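Local coordinates for pseudoaglycone deacetylase Dbv21 (Actinoplanes teichomyceticus, PDB 3DFI), which is a zinc-binding deacetylase of the PIG-L family that acts on the pseudoaglycone of the glycopeptide antibiotic A40926, probably by hydrolysing an amide bond, at residues 244-247 and 248-252; 218-221 and 222-225. All coordinates share one frame; numbering follows the deposited sequence.

Contact 1: 244-247 and 248-252; sequences LDEH and ARNAA
Asn250 and Glu246 meet twice, through backbone and side chain. The amide N of Asn250 gives its hydrogen to Glu246 O at 2.8 Å, with an N-H...O angle of 156°. The side chain of Asn250 then leans back along the helix: with CG beside its own backbone N, that carbon lies 3.3 Å from Glu246 O. Further out, Asn250 ND2 comes within 4.1 Å of Glu246 CG. The two side chains run side by side in the same direction, carboxylate and amide planes turned 47° apart; the amide meets the aliphatic part of the glutamate, not its oxygens. Arg249 N bonds to Asp245 O at 2.9 Å and Ala248 N to Leu244 O at 3.0 Å, the latter almost straight at 175°. Ala251 N reaches His247 O over a longer 3.3 Å. These i to i+4 bonds make up the last turns of helix 240-251; Ala252 is the first residue to leave helical backbone angles, and its N still bonds to Ala248 O. His247 swings its ring CG opposite the backbone N, which brings the ring obliquely past Ala248 N, while its NE2 hydrogen-bonds to Gln183 OE1 and thus ties the helix to residues beyond strand 179-182. Asp245 leaves the helix on a different side, its OD2 in a salt bridge with Arg216 of helix 213-223. On the buried side, Ala248 CB packs 3.5 Å from Leu244 O and also touches Tyr257 and Asn258, at the start of strand 258-266. Arg249 rests its CB 3.1 Å from Asp245 O, then bends away; it, Glu246 and Asn250 are all exposed.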
# COMPACT_ATOMS: atom_id res chain seq x y z
N LEU A 244 -6.76 13.71 -5.49
CA LEU A 244 -5.84 12.80 -6.16
C LEU A 244 -5.54 13.22 -7.60
O LEU A 244 -4.41 13.10 -8.05
CB LEU A 244 -6.34 11.35 -6.13
CG LEU A 244 -6.39 10.61 -4.78
CD1 LEU A 244 -6.73 9.12 -4.98
CD2 LEU A 244 -5.09 10.74 -3.96
N ASP A 245 -6.57 13.68 -8.33
CA ASP A 245 -6.41 14.19 -9.69
C ASP A 245 -5.56 15.44 -9.73
O ASP A 245 -4.75 15.63 -10.65
CB ASP A 245 -7.79 14.53 -10.30
CG ASP A 245 -8.44 13.35 -10.97
OD1 ASP A 245 -7.72 12.38 -11.31
OD2 ASP A 245 -9.67 13.40 -11.17
N GLU A 246 -5.79 16.31 -8.75
CA GLU A 246 -5.04 17.56 -8.60
C GLU A 246 -3.58 17.27 -8.26
O GLU A 246 -2.68 17.89 -8.83
CB GLU A 246 -5.66 18.43 -7.52
CG GLU A 246 -4.80 19.63 -7.10
CD GLU A 246 -5.39 20.39 -5.92
OE1 GLU A 246 -5.89 19.74 -4.97
OE2 GLU A 246 -5.35 21.63 -5.95
N HIS A 247 -3.36 16.34 -7.32
CA HIS A 247 -2.00 15.93 -6.93
C HIS A 247 -1.20 15.46 -8.15
O HIS A 247 -0.08 16.03 -8.40
CB HIS A 247 -2.01 14.82 -5.85
CG HIS A 247 -0.64 14.39 -5.42
ND1 HIS A 247 0.19 15.18 -4.65
CD2 HIS A 247 0.06 13.25 -5.67
CE1 HIS A 247 1.34 14.56 -4.46
NE2 HIS A 247 1.28 13.38 -5.05
N ALA A 248 -1.80 14.42 -8.91
CA ALA A 248 -1.22 13.91 -10.15
C ALA A 248 -0.94 15.03 -11.14
O ALA A 248 0.14 15.09 -11.76
CB ALA A 248 -2.17 12.90 -10.78
N ARG A 249 -1.91 15.93 -11.27
CA ARG A 249 -1.83 17.09 -12.15
C ARG A 249 -0.64 17.99 -11.80
O ARG A 249 0.09 18.42 -12.70
CB ARG A 249 -3.15 17.86 -12.12
CG ARG A 249 -3.23 19.12 -12.99
CD ARG A 249 -2.81 20.38 -12.20
NE ARG A 249 -3.66 21.52 -12.54
CZ ARG A 249 -3.34 22.48 -13.43
NH1 ARG A 249 -2.13 22.41 -14.02
NH2 ARG A 249 -4.20 23.48 -13.67
N ASN A 250 -0.47 18.31 -10.48
CA ASN A 250 0.63 19.16 -10.02
C ASN A 250 1.98 18.62 -10.46
O ASN A 250 2.86 19.40 -10.81
CB ASN A 250 0.63 19.31 -8.48
CG ASN A 250 -0.51 20.19 -7.95
OD1 ASN A 250 -1.12 21.01 -8.67
ND2 ASN A 250 -0.78 20.03 -6.65
N ALA A 251 2.14 17.29 -10.46
CA ALA A 251 3.41 16.64 -10.80
C ALA A 251 3.70 16.62 -12.30
O ALA A 251 4.86 16.53 -12.69
CB ALA A 251 3.45 15.23 -10.24
N ALA A 252 2.66 16.69 -13.12
CA ALA A 252 2.82 16.70 -14.58
C ALA A 252 1.60 17.32 -15.23
O ALA A 252 0.70 16.59 -15.67
CB ALA A 252 3.07 15.29 -15.12

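Contact 2: 218-221 and 222-225; sequences RKFQ and AMKH
Lys219 packs its CE 4.1 Å from Met223 SD and carries just beyond it an ammonium nitrogen gripped by three oxygens: NZ makes a salt bridge with Glu259 and hydrogen bonds to Tyr257 OH and Leu22 O. Fully stretched, with CG opposite the backbone N (chi1 179°), the lysine sends NZ well clear of its own helix, toward helix 19-33 and strand 258-266. Its carbonyl is busy too, accepting Met223 N at 2.9 Å, and Met223 CG sits 3.4 Å from the same oxygen. Phe220 and Met223 run alongside each other in a Met-aromatic contact. The sulfur is 5.1 Å from the centroid of the Phe220 ring and 53° off the ring normal; its nearest ring atom is CD2. Phe220 also meets the ring of Phe241, and Met223 is covered by Leu22 and Leu240, so this face of helix 213-223 belongs to the interior. Ala222 N closes the preceding turn on Arg218 O at 3.0 Å. Farther along the chain the backbone bonds weaken: Lys224 N makes only weak ones, to Phe220 O and Gln221 O. On the exposed side, the side chains of Gln221 and Lys224 cross, Gln221 OE1 standing 3.5 Å from Lys224 NZ. The chemistry thus differs from face to face: within the fold the carboxylate of Glu259 and two oxygen partners would favour a charged Lys219 despite its burial, whereas Lys224 is exposed, its NZ rather far from Gln221 OE1 for a firm bond.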
# COMPACT_ATOMS: atom_id res chain seq x y z
N ARG A 218 -10.15 2.57 -13.52
CA ARG A 218 -10.13 1.34 -12.72
C ARG A 218 -9.61 1.56 -11.30
O ARG A 218 -10.14 0.96 -10.36
CB ARG A 218 -9.35 0.24 -13.42
CG ARG A 218 -10.04 -0.28 -14.68
CD ARG A 218 -9.12 -1.24 -15.40
NE ARG A 218 -9.16 -2.55 -14.77
CZ ARG A 218 -8.24 -3.49 -14.91
NH1 ARG A 218 -8.41 -4.65 -14.30
NH2 ARG A 218 -7.17 -3.29 -15.66
N LYS A 219 -8.59 2.41 -11.14
CA LYS A 219 -8.10 2.76 -9.79
C LYS A 219 -9.23 3.36 -8.92
O LYS A 219 -9.44 2.93 -7.79
CB LYS A 219 -6.95 3.75 -9.88
CG LYS A 219 -6.41 4.18 -8.52
CD LYS A 219 -5.41 5.34 -8.59
CE LYS A 219 -4.85 5.63 -7.20
NZ LYS A 219 -3.58 6.42 -7.18
N PHE A 220 -9.92 4.38 -9.44
CA PHE A 220 -10.89 5.14 -8.67
C PHE A 220 -12.09 4.24 -8.30
O PHE A 220 -12.60 4.28 -7.17
CB PHE A 220 -11.34 6.41 -9.42
CG PHE A 220 -10.32 7.56 -9.40
CD1 PHE A 220 -10.70 8.84 -9.82
CD2 PHE A 220 -9.02 7.37 -8.98
CE1 PHE A 220 -9.79 9.90 -9.81
CE2 PHE A 220 -8.08 8.43 -8.99
CZ PHE A 220 -8.46 9.68 -9.39
N GLN A 221 -12.48 3.37 -9.23
CA GLN A 221 -13.55 2.41 -8.97
C GLN A 221 -13.17 1.40 -7.90
O GLN A 221 -13.95 1.12 -7.00
CB GLN A 221 -13.98 1.72 -10.28
CG GLN A 221 -15.24 0.87 -10.16
CD GLN A 221 -16.52 1.68 -9.92
OE1 GLN A 221 -16.70 2.78 -10.46
NE2 GLN A 221 -17.42 1.12 -9.11
N ALA A 222 -11.95 0.88 -7.98
CA ALA A 222 -11.40 0.01 -6.95
C ALA A 222 -11.37 0.66 -5.56
O ALA A 222 -11.72 0.00 -4.57
CB ALA A 222 -9.99 -0.48 -7.36
N MET A 223 -10.97 1.94 -5.49
CA MET A 223 -10.93 2.69 -4.22
C MET A 223 -12.28 2.76 -3.48
O MET A 223 -12.32 2.76 -2.25
CB MET A 223 -10.42 4.11 -4.43
CG MET A 223 -8.91 4.21 -4.70
SD MET A 223 -8.48 5.87 -5.25
CE MET A 223 -9.11 6.81 -3.86
N LYS A 224 -13.37 2.83 -4.24
CA LYS A 224 -14.74 2.87 -3.69
C LYS A 224 -15.04 1.65 -2.82
O LYS A 224 -15.86 1.74 -1.90
CB LYS A 224 -15.77 2.97 -4.81
CG LYS A 224 -15.69 4.27 -5.59
CD LYS A 224 -16.70 4.29 -6.73
CE LYS A 224 -16.46 5.49 -7.64
NZ LYS A 224 -17.55 5.65 -8.64
N HIS A 225 -14.36 0.53 -3.08
CA HIS A 225 -14.62 -0.68 -2.30
C HIS A 225 -14.17 -0.61 -0.84
O HIS A 225 -14.78 -1.25 0.01
CB HIS A 225 -14.10 -1.93 -3.00
CG HIS A 225 -15.01 -2.40 -4.08
ND1 HIS A 225 -16.29 -2.86 -3.82
CD2 HIS A 225 -14.86 -2.46 -5.43
CE1 HIS A 225 -16.88 -3.19 -4.96
NE2 HIS A 225 -16.03 -2.95 -5.95

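How the contacts relate
Contact 2 comes first along the chain, at the C-terminal part of helix 213-223; helix 227-233 intervenes before contact 1 closes helix 240-251. Their centres are about 17 Å apart, yet the two helices pack directly: Leu244 CD1 lies 3.5 Å from Met223 CE, and the Phe220 ring end, CZ, is 3.4 Å from Asp245 OD1. Both helices also meet Tyr257, just before strand 258-266, which lies next to edge strand 201-210 in the mixed sheet. Met223 and Leu244 have side chains about 10 and 11 Å from that of the zinc ligand Asp19, so their shared packing is near the metal site without joining it.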